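PDB 5C74: protein arginine N-methyltransferase SFM1 from Saccharomyces cerevisiae, which monomethylates an arginine of ribosomal protein S3 with S-adenosyl-L-methionine as methyl donor. Local coordinates for residues 144-149 and 155-160; 35-40 and 44-49; 166-171 and 188-193. All blocks are in the same frame, centred on the assembly; numbering follows the deposited sequence.

Interactions 1 and 3 touch: CD of Arg145 in the helical segment of interaction 1 packs against CD1 of Ile191 in interaction 3, 3.8 Å away, although their centres stand about 20 Å apart. Interaction 2 stands separate, its centre about 30 Å from either of the others and on the far side of the chain's centre from interaction 1; its nearest atoms come to about 11 Å from interaction 1 and about 10 Å from interaction 3. Along the chain the contacts follow in series, 2, 1, 3. A sulfate ion sits in interaction 2, while a nickel ion lies about 12 Å from the Phe168 side chain of interaction 3.

Interaction 1 of 3, residues 144-149 and 155-160; sequences IRTTQL and IAFEDI
Ile155 N gives its hydrogen to Leu149 O at 2.9 Å with an N-H...O angle of 167°, and here the two backbones come closest, the CA atoms of Leu149 and Ile155 lying 5.5 Å apart; at Thr146 and Phe157 the CA separation has opened to 7.8 Å. Beyond that bond the contact is apolar. Ile160 reaches into the angle between Leu149 and Thr146: its CD1 lies 3.8 Å from Leu149 CB and 4.0 Å from Thr146 CG2, while its other branch, CG2, meets Leu149 CD1 at 3.9 Å. The second methyl of Leu149, CD2, goes to Ile155 instead and comes within 4.1 Å of its CD1, which leaves the leucine branches divided between two isoleucines. The contact joins helix 140-151, which belongs to the main body of this SPOUT-family protein and also packs against helix 14-27 and strand 2-6, to the link that runs through a short 3-10 turn at 157-159 into strand 162-169. Replacing Ile160 by an alanine would probably open a gap beside Leu149 CB and Thr146 CG2, where CD1 now lies, and leave Leu149 CD1 without the Ile160 CG2 methyl it meets. Thr146 divides its polar and apolar branches: with chi1 at -63°, OG1 sits beside the backbone N, where it is hydrogen-bonded to Thr142 O, and CG2 is carried to the loop side. There this methyl approaches the Phe157 ring obliquely, 4.0 Å from CD2, and the same ring meets that of Phe162 with the planes at about 35°.

Interaction 2 of 3, residues 35-40 and 44-49; sequences SSLPES and KDIPQR. With SO4 (sulfate ion), chain C.
Sulfate O3 is gripped twice by Arg49, through the backbone N at 2.8 Å (N-H...O angle 165°) and through NE at 2.9 Å. A third arginine bond, from NH2 to sulfate O1, spans 2.9 Å and is nearly straight at 172°; the bend of the side chain at chi3 (-64°) turns the guanidinium so that its NE and NH2 edge meets the ion, with S in the guanidinium plane. Gln48 N adds a bond to sulfate O2 at 2.9 Å. With Pro47 at the N-cap, the two amides belong to the first turn of helix 48-52, so the anion, probably from the crystallisation liquor, occupies a helix N-terminus whose dipole is likely to favour it. Arg49 NH2 also forms a salt bridge with Glu14, a second negative partner. Between the segments themselves, Leu37 CD2 meets Ile46 CD1 at 4.1 Å, the side chains crossing at about a right angle. Asp45 OD2 lies 3.7 Å from Ser40 O, but its hydrogen bond is to Thr42 N. The segments lie on the connection from strand 32-35 to helix 48-52, with Leu37 and Ile46 both resting on Trp57 of strand 56-57 and Arg49 lying on helix 14-27.

Interaction 3 of 3, residues 166-171 and 188-193; sequences PEFRFN and GKPILP
The three-stranded antiparallel sheet late in the chain, in which strand 162-169 runs between strands 174-177 and 181-183, is flanked here by the 188-193 loop that leads on to helix 196-205. Phe168 and Pro190 carry the contact. The ring of Phe168 leads with its far end: CZ stands 3.6 Å from Pro190 CG and CE1 of the same ring 3.7 Å from it, an oblique approach in which the two side chains run past each other in opposite directions. Leu192 comes from the opposite direction, its CD1 4.0 Å from Phe168 CZ, so the end of the ring meets both loop side chains. With chi1 at -57°, CG of Phe168 is anti to the carbonyl carbon, a rotation that directs the ring to the loop. Pro166, two residues earlier, adds a longer contact, CB to Pro190 CG at 4.1 Å. No hydrogen bond crosses between the segments; the strand is held by its backbone partners, Met178 for Pro166 and Thr176 for Phe168, while Ile191 pairs with Val183. Tyr182 of strand 181-183 touches Pro166, Pro190 and Leu192 alike, and Leu197 of helix 196-205 touches Phe168, giving the cluster further apolar walls. Past Phe168 the chain turns a corner at Phe170, whose ring has Phe168 O 3.4 Å above one face, toward the rim. Arg169 NH1 bonds to Asn171 O at 2.7 Å, in both the carbonyl plane and, to within 5°, the guanidinium plane, which ties the guanidinium to the backbone on the far side of the corner. Phe170 and Asn171 both face Glu174, a nickel ligand in this crystal, and this two-against-one pairing is that of a classic beta bulge.

Interaction 1 of 3, residues 144-149 and 155-160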
loop_
_atom_site.group_PDB
_atom_site.type_symbol
_atom_site.label_atom_id
_atom_site.label_comp_id
_atom_site.label_asym_id
_atom_site.label_seq_id
_atom_site.Cartn_x
_atom_site.Cartn_y
_atom_site.Cartn_z
ATOM N N ILE A 144 1.706 4.859 -18.660
ATOM C CA ILE A 144 2.054 3.711 -19.478
ATOM C C ILE A 144 1.127 3.628 -20.687
ATOM O O ILE A 144 1.593 3.380 -21.795
ATOM C CB ILE A 144 2.032 2.411 -18.655
ATOM C CG1 ILE A 144 3.214 2.456 -17.675
ATOM C CG2 ILE A 144 2.108 1.169 -19.585
ATOM C CD1 ILE A 144 3.383 1.233 -16.813
ATOM N N ARG A 145 -0.169 3.885 -20.505
ATOM C CA ARG A 145 -1.062 3.891 -21.669
ATOM C C ARG A 145 -0.615 4.958 -22.667
ATOM O O ARG A 145 -0.596 4.734 -23.878
ATOM C CB ARG A 145 -2.521 4.142 -21.267
ATOM C CG ARG A 145 -3.460 4.265 -22.453
ATOM C CD ARG A 145 -4.914 4.249 -22.005
ATOM N NE ARG A 145 -5.265 2.932 -21.515
ATOM C CZ ARG A 145 -5.670 1.948 -22.308
ATOM N NH1 ARG A 145 -5.800 2.157 -23.616
ATOM N NH2 ARG A 145 -5.959 0.768 -21.795
ATOM N N THR A 146 -0.265 6.122 -22.145
ATOM C CA THR A 146 0.159 7.227 -22.982
ATOM C C THR A 146 1.418 6.864 -23.742
ATOM O O THR A 146 1.531 7.139 -24.935
ATOM C CB THR A 146 0.401 8.499 -22.155
ATOM O OG1 THR A 146 -0.836 8.912 -21.544
ATOM C CG2 THR A 146 0.931 9.618 -23.053
ATOM N N THR A 147 2.353 6.224 -23.057
ATOM C CA THR A 147 3.600 5.838 -23.705
ATOM C C THR A 147 3.348 4.829 -24.834
ATOM O O THR A 147 3.984 4.890 -25.900
ATOM C CB THR A 147 4.587 5.271 -22.672
ATOM O OG1 THR A 147 4.935 6.316 -21.751
ATOM C CG2 THR A 147 5.857 4.770 -23.389
ATOM N N GLN A 148 2.416 3.907 -24.608
ATOM C CA GLN A 148 2.047 2.938 -25.636
ATOM C C GLN A 148 1.473 3.637 -26.870
ATOM O O GLN A 148 1.792 3.291 -28.010
ATOM C CB GLN A 148 1.038 1.924 -25.081
ATOM C CG GLN A 148 1.630 0.991 -24.050
ATOM C CD GLN A 148 2.426 -0.124 -24.695
ATOM O OE1 GLN A 148 3.656 -0.085 -24.731
ATOM N NE2 GLN A 148 1.727 -1.115 -25.224
ATOM N N LEU A 149 0.604 4.609 -26.643
ATOM C CA LEU A 149 0.001 5.344 -27.749
ATOM C C LEU A 149 1.078 6.041 -28.580
ATOM O O LEU A 149 1.016 6.068 -29.816
ATOM C CB LEU A 149 -1.019 6.367 -27.208
ATOM C CG LEU A 149 -2.290 5.770 -26.584
ATOM C CD1 LEU A 149 -3.098 6.830 -25.801
ATOM C CD2 LEU A 149 -3.136 5.175 -27.695
ATOM N N ILE A 155 1.166 7.773 -32.105
ATOM C CA ILE A 155 0.282 8.928 -31.961
ATOM C C ILE A 155 1.003 9.980 -31.136
ATOM O O ILE A 155 1.373 9.732 -29.990
ATOM C CB ILE A 155 -1.050 8.530 -31.297
ATOM C CG1 ILE A 155 -1.738 7.441 -32.139
ATOM C CG2 ILE A 155 -1.956 9.759 -31.097
ATOM C CD1 ILE A 155 -2.956 6.814 -31.467
ATOM N N ALA A 156 1.233 11.150 -31.718
ATOM C CA ALA A 156 1.916 12.224 -31.002
ATOM C C ALA A 156 1.121 12.672 -29.769
ATOM O O ALA A 156 -0.107 12.686 -29.786
ATOM C CB ALA A 156 2.149 13.410 -31.934
ATOM N N PHE A 157 1.830 13.069 -28.715
ATOM C CA PHE A 157 1.185 13.480 -27.466
ATOM C C PHE A 157 0.055 14.492 -27.701
ATOM O O PHE A 157 -1.028 14.363 -27.130
ATOM C CB PHE A 157 2.224 14.064 -26.498
ATOM C CG PHE A 157 1.688 14.324 -25.114
ATOM C CD1 PHE A 157 1.066 15.520 -24.809
ATOM C CD2 PHE A 157 1.802 13.365 -24.119
ATOM C CE1 PHE A 157 0.563 15.756 -23.536
ATOM C CE2 PHE A 157 1.301 13.596 -22.832
ATOM C CZ PHE A 157 0.683 14.789 -22.548
ATOM N N GLU A 158 0.297 15.478 -28.566
ATOM C CA GLU A 158 -0.681 16.541 -28.800
ATOM C C GLU A 158 -1.956 16.047 -29.492
ATOM O O GLU A 158 -2.951 16.769 -29.555
ATOM C CB GLU A 158 -0.051 17.678 -29.619
ATOM C CG GLU A 158 0.509 17.253 -30.970
ATOM C CD GLU A 158 1.973 16.794 -30.917
ATOM O OE1 GLU A 158 2.465 16.400 -29.831
ATOM O OE2 GLU A 158 2.637 16.848 -31.977
ATOM N N ASP A 159 -1.930 14.820 -30.006
ATOM C CA ASP A 159 -3.094 14.229 -30.671
ATOM C C ASP A 159 -3.872 13.238 -29.802
ATOM O O ASP A 159 -4.918 12.730 -30.214
ATOM C CB ASP A 159 -2.669 13.521 -31.947
ATOM C CG ASP A 159 -2.189 14.486 -33.011
ATOM O OD1 ASP A 159 -2.610 15.658 -32.976
ATOM O OD2 ASP A 159 -1.388 14.069 -33.866
ATOM N N ILE A 160 -3.349 12.936 -28.619
ATOM C CA ILE A 160 -4.085 12.091 -27.685
ATOM C C ILE A 160 -5.174 12.914 -27.005
ATOM O O ILE A 160 -4.956 14.071 -26.649
ATOM C CB ILE A 160 -3.137 11.452 -26.654
ATOM C CG1 ILE A 160 -2.116 10.572 -27.389
ATOM C CG2 ILE A 160 -3.921 10.613 -25.611
ATOM C CD1 ILE A 160 -0.915 10.152 -26.533
#

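Interaction 2 of 3, residues 35-40 and 44-49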
loop_
_atom_site.group_PDB
_atom_site.type_symbol
_atom_site.label_atom_id
_atom_site.label_comp_id
_atom_site.label_asym_id
_atom_site.label_seq_id
_atom_site.Cartn_x
_atom_site.Cartn_y
_atom_site.Cartn_z
ATOM N N SER A 35 11.194 -2.892 -9.641
ATOM C CA SER A 35 12.569 -2.998 -9.175
ATOM C C SER A 35 12.773 -2.231 -7.874
ATOM O O SER A 35 11.934 -1.429 -7.475
ATOM C CB SER A 35 13.537 -2.471 -10.243
ATOM O OG SER A 35 13.341 -1.081 -10.432
ATOM N N SER A 36 13.915 -2.480 -7.244
ATOM C CA SER A 36 14.302 -1.859 -5.978
ATOM C C SER A 36 13.257 -2.028 -4.875
ATOM O O SER A 36 13.128 -1.152 -4.018
ATOM C CB SER A 36 14.617 -0.366 -6.177
ATOM O OG SER A 36 15.755 -0.216 -7.028
ATOM N N LEU A 37 12.560 -3.164 -4.863
ATOM C CA LEU A 37 11.722 -3.510 -3.705
ATOM C C LEU A 37 12.576 -3.569 -2.446
ATOM O O LEU A 37 13.775 -3.875 -2.521
ATOM C CB LEU A 37 11.006 -4.849 -3.916
ATOM C CG LEU A 37 9.646 -4.606 -4.597
ATOM C CD1 LEU A 37 9.824 -4.345 -6.100
ATOM C CD2 LEU A 37 8.679 -5.733 -4.363
ATOM N N PRO A 38 11.966 -3.286 -1.281
ATOM C CA PRO A 38 12.687 -3.382 -0.008
ATOM C C PRO A 38 13.384 -4.728 0.144
ATOM O O PRO A 38 12.889 -5.772 -0.308
ATOM C CB PRO A 38 11.582 -3.199 1.040
ATOM C CG PRO A 38 10.546 -2.356 0.327
ATOM C CD PRO A 38 10.557 -2.892 -1.091
ATOM N N GLU A 39 14.554 -4.694 0.768
ATOM C CA GLU A 39 15.401 -5.874 0.820
ATOM C C GLU A 39 14.720 -7.067 1.503
ATOM O O GLU A 39 15.062 -8.214 1.238
ATOM C CB GLU A 39 16.717 -5.533 1.528
ATOM C CG GLU A 39 17.886 -6.407 1.102
ATOM C CD GLU A 39 18.431 -6.067 -0.296
ATOM O OE1 GLU A 39 17.884 -5.190 -0.996
ATOM O OE2 GLU A 39 19.434 -6.688 -0.700
ATOM N N SER A 40 13.740 -6.793 2.359
ATOM C CA SER A 40 13.073 -7.845 3.132
ATOM C C SER A 40 11.958 -8.533 2.354
ATOM O O SER A 40 11.310 -9.445 2.861
ATOM C CB SER A 40 12.492 -7.262 4.429
ATOM O OG SER A 40 13.516 -6.708 5.234
ATOM N N LYS A 44 5.923 -13.975 -0.473
ATOM C CA LYS A 44 4.765 -13.884 0.419
ATOM C C LYS A 44 4.245 -12.453 0.566
ATOM O O LYS A 44 3.094 -12.231 0.957
ATOM C CB LYS A 44 5.115 -14.448 1.802
ATOM C CG LYS A 44 5.517 -15.904 1.776
ATOM C CD LYS A 44 6.100 -16.347 3.112
ATOM C CE LYS A 44 6.409 -17.837 3.103
ATOM N NZ LYS A 44 7.041 -18.284 4.377
ATOM N N ASP A 45 5.093 -11.481 0.258
ATOM C CA ASP A 45 4.698 -10.079 0.377
ATOM C C ASP A 45 3.975 -9.540 -0.854
ATOM O O ASP A 45 3.445 -8.421 -0.828
ATOM C CB ASP A 45 5.919 -9.206 0.650
ATOM C CG ASP A 45 6.560 -9.504 1.996
ATOM O OD1 ASP A 45 5.878 -9.318 3.019
ATOM O OD2 ASP A 45 7.749 -9.892 2.034
ATOM N N ILE A 46 3.969 -10.312 -1.932
ATOM C CA ILE A 46 3.357 -9.846 -3.177
ATOM C C ILE A 46 1.882 -10.211 -3.205
ATOM O O ILE A 46 1.528 -11.369 -2.980
ATOM C CB ILE A 46 4.059 -10.446 -4.410
ATOM C CG1 ILE A 46 5.580 -10.340 -4.253
ATOM C CG2 ILE A 46 3.581 -9.762 -5.696
ATOM C CD1 ILE A 46 6.106 -8.902 -4.252
ATOM N N PRO A 47 1.007 -9.222 -3.471
ATOM C CA PRO A 47 -0.433 -9.502 -3.494
ATOM C C PRO A 47 -0.764 -10.689 -4.405
ATOM O O PRO A 47 -0.194 -10.808 -5.491
ATOM C CB PRO A 47 -1.037 -8.194 -4.031
ATOM C CG PRO A 47 -0.069 -7.129 -3.553
ATOM C CD PRO A 47 1.300 -7.787 -3.645
ATOM N N GLN A 48 -1.664 -11.559 -3.958
ATOM C CA GLN A 48 -2.039 -12.738 -4.739
ATOM C C GLN A 48 -2.561 -12.390 -6.131
ATOM O O GLN A 48 -2.320 -13.127 -7.091
ATOM C CB GLN A 48 -3.092 -13.563 -3.996
ATOM C CG GLN A 48 -2.550 -14.327 -2.799
ATOM C CD GLN A 48 -1.510 -15.360 -3.193
ATOM O OE1 GLN A 48 -0.381 -15.338 -2.706
ATOM N NE2 GLN A 48 -1.888 -16.266 -4.081
ATOM N N ARG A 49 -3.281 -11.280 -6.240
ATOM C CA ARG A 49 -3.816 -10.867 -7.528
ATOM C C ARG A 49 -2.685 -10.581 -8.511
ATOM O O ARG A 49 -2.787 -10.904 -9.703
ATOM C CB ARG A 49 -4.729 -9.647 -7.359
ATOM C CG ARG A 49 -6.148 -10.033 -6.943
ATOM C CD ARG A 49 -6.942 -8.810 -6.451
ATOM N NE ARG A 49 -6.361 -8.222 -5.240
ATOM C CZ ARG A 49 -6.617 -6.980 -4.839
ATOM N NH1 ARG A 49 -7.444 -6.214 -5.553
ATOM N NH2 ARG A 49 -6.053 -6.501 -3.737
HETATM S S SO4 C . -4.439 -9.750 -2.607
HETATM O O1 SO4 C . -4.427 -8.358 -2.151
HETATM O O2 SO4 C . -3.359 -10.436 -1.921
HETATM O O3 SO4 C . -4.241 -9.795 -4.051
HETATM O O4 SO4 C . -5.704 -10.390 -2.277
#

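Interaction 3 of 3, residues 166-171 and 188-193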
loop_
_atom_site.group_PDB
_atom_site.type_symbol
_atom_site.label_atom_id
_atom_site.label_comp_id
_atom_site.label_asym_id
_atom_site.label_seq_id
_atom_site.Cartn_x
_atom_site.Cartn_y
_atom_site.Cartn_z
ATOM N N PRO A 166 -10.474 15.044 -13.789
ATOM C CA PRO A 166 -11.886 14.672 -13.865
ATOM C C PRO A 166 -12.525 14.665 -12.493
ATOM O O PRO A 166 -11.852 14.387 -11.501
ATOM C CB PRO A 166 -11.850 13.262 -14.426
ATOM C CG PRO A 166 -10.513 12.724 -13.973
ATOM C CD PRO A 166 -9.594 13.911 -14.116
ATOM N N GLU A 167 -13.810 14.973 -12.444
ATOM C CA GLU A 167 -14.554 14.923 -11.193
ATOM C C GLU A 167 -15.606 13.826 -11.294
ATOM O O GLU A 167 -16.326 13.745 -12.294
ATOM C CB GLU A 167 -15.205 16.282 -10.904
ATOM C CG GLU A 167 -16.019 16.332 -9.624
ATOM C CD GLU A 167 -16.660 17.697 -9.400
ATOM O OE1 GLU A 167 -16.193 18.436 -8.509
ATOM O OE2 GLU A 167 -17.628 18.032 -10.116
ATOM N N PHE A 168 -15.683 12.977 -10.275
ATOM C CA PHE A 168 -16.646 11.885 -10.248
ATOM C C PHE A 168 -17.710 12.151 -9.190
ATOM O O PHE A 168 -17.408 12.155 -8.004
ATOM C CB PHE A 168 -15.938 10.563 -9.982
ATOM C CG PHE A 168 -14.864 10.251 -10.989
ATOM C CD1 PHE A 168 -15.174 9.620 -12.189
ATOM C CD2 PHE A 168 -13.556 10.625 -10.752
ATOM C CE1 PHE A 168 -14.179 9.336 -13.127
ATOM C CE2 PHE A 168 -12.559 10.355 -11.675
ATOM C CZ PHE A 168 -12.874 9.711 -12.875
ATOM N N ARG A 169 -18.943 12.375 -9.629
ATOM C CA ARG A 169 -20.047 12.696 -8.719
ATOM C C ARG A 169 -20.818 11.436 -8.306
ATOM O O ARG A 169 -21.201 10.635 -9.156
ATOM C CB ARG A 169 -20.997 13.717 -9.375
ATOM C CG ARG A 169 -22.132 14.167 -8.443
ATOM C CD ARG A 169 -22.718 15.526 -8.802
ATOM N NE ARG A 169 -21.816 16.636 -8.492
ATOM C CZ ARG A 169 -21.551 17.079 -7.266
ATOM N NH1 ARG A 169 -22.088 16.494 -6.200
ATOM N NH2 ARG A 169 -20.719 18.096 -7.100
ATOM N N PHE A 170 -21.046 11.264 -7.004
ATOM C CA PHE A 170 -21.741 10.077 -6.494
ATOM C C PHE A 170 -23.125 10.405 -5.935
ATOM O O PHE A 170 -23.962 9.518 -5.771
ATOM C CB PHE A 170 -20.888 9.388 -5.432
ATOM C CG PHE A 170 -19.502 9.063 -5.910
ATOM C CD1 PHE A 170 -19.307 8.096 -6.885
ATOM C CD2 PHE A 170 -18.399 9.743 -5.414
ATOM C CE1 PHE A 170 -18.044 7.804 -7.353
ATOM C CE2 PHE A 170 -17.127 9.454 -5.872
ATOM C CZ PHE A 170 -16.950 8.479 -6.843
ATOM N N ASN A 171 -23.350 11.681 -5.640
ATOM C CA ASN A 171 -24.681 12.196 -5.316
ATOM C C ASN A 171 -24.646 13.717 -5.327
ATOM O O ASN A 171 -23.614 14.314 -5.629
ATOM C CB ASN A 171 -25.194 11.673 -3.967
ATOM C CG ASN A 171 -24.268 12.000 -2.813
ATOM O OD1 ASN A 171 -24.143 13.155 -2.408
ATOM N ND2 ASN A 171 -23.630 10.973 -2.259
ATOM N N GLY A 188 -15.714 9.257 -24.238
ATOM C CA GLY A 188 -15.403 10.523 -23.593
ATOM C C GLY A 188 -15.239 10.414 -22.085
ATOM O O GLY A 188 -15.371 11.398 -21.352
ATOM N N LYS A 189 -14.943 9.215 -21.611
ATOM C CA LYS A 189 -14.788 9.018 -20.180
ATOM C C LYS A 189 -13.349 8.661 -19.871
ATOM O O LYS A 189 -12.696 7.955 -20.648
ATOM C CB LYS A 189 -15.741 7.937 -19.670
ATOM C CG LYS A 189 -17.201 8.209 -20.011
ATOM C CD LYS A 189 -18.095 7.052 -19.598
ATOM C CE LYS A 189 -18.416 7.115 -18.118
ATOM N NZ LYS A 189 -19.243 8.317 -17.796
ATOM N N PRO A 190 -12.843 9.151 -18.732
ATOM C CA PRO A 190 -11.451 8.854 -18.396
ATOM C C PRO A 190 -11.262 7.346 -18.188
ATOM O O PRO A 190 -12.133 6.660 -17.646
ATOM C CB PRO A 190 -11.219 9.658 -17.104
ATOM C CG PRO A 190 -12.599 9.786 -16.483
ATOM C CD PRO A 190 -13.551 9.886 -17.661
ATOM N N ILE A 191 -10.139 6.824 -18.663
ATOM C CA ILE A 191 -9.842 5.411 -18.511
ATOM C C ILE A 191 -9.203 5.170 -17.158
ATOM O O ILE A 191 -8.112 5.676 -16.889
ATOM C CB ILE A 191 -8.907 4.910 -19.632
ATOM C CG1 ILE A 191 -9.627 5.025 -20.986
ATOM C CG2 ILE A 191 -8.453 3.468 -19.371
ATOM C CD1 ILE A 191 -8.695 4.802 -22.197
ATOM N N LEU A 192 -9.903 4.413 -16.319
ATOM C CA LEU A 192 -9.430 4.057 -14.979
ATOM C C LEU A 192 -9.198 2.558 -14.898
ATOM O O LEU A 192 -9.857 1.804 -15.600
ATOM C CB LEU A 192 -10.454 4.455 -13.904
ATOM C CG LEU A 192 -10.926 5.888 -13.670
ATOM C CD1 LEU A 192 -11.443 6.060 -12.250
ATOM C CD2 LEU A 192 -9.857 6.892 -13.947
ATOM N N PRO A 193 -8.294 2.110 -14.005
ATOM C CA PRO A 193 -8.137 0.672 -13.773
ATOM C C PRO A 193 -9.464 0.045 -13.381
ATOM O O PRO A 193 -10.288 0.726 -12.756
ATOM C CB PRO A 193 -7.141 0.607 -12.598
ATOM C CG PRO A 193 -6.343 1.878 -12.731
ATOM C CD PRO A 193 -7.349 2.914 -13.210
#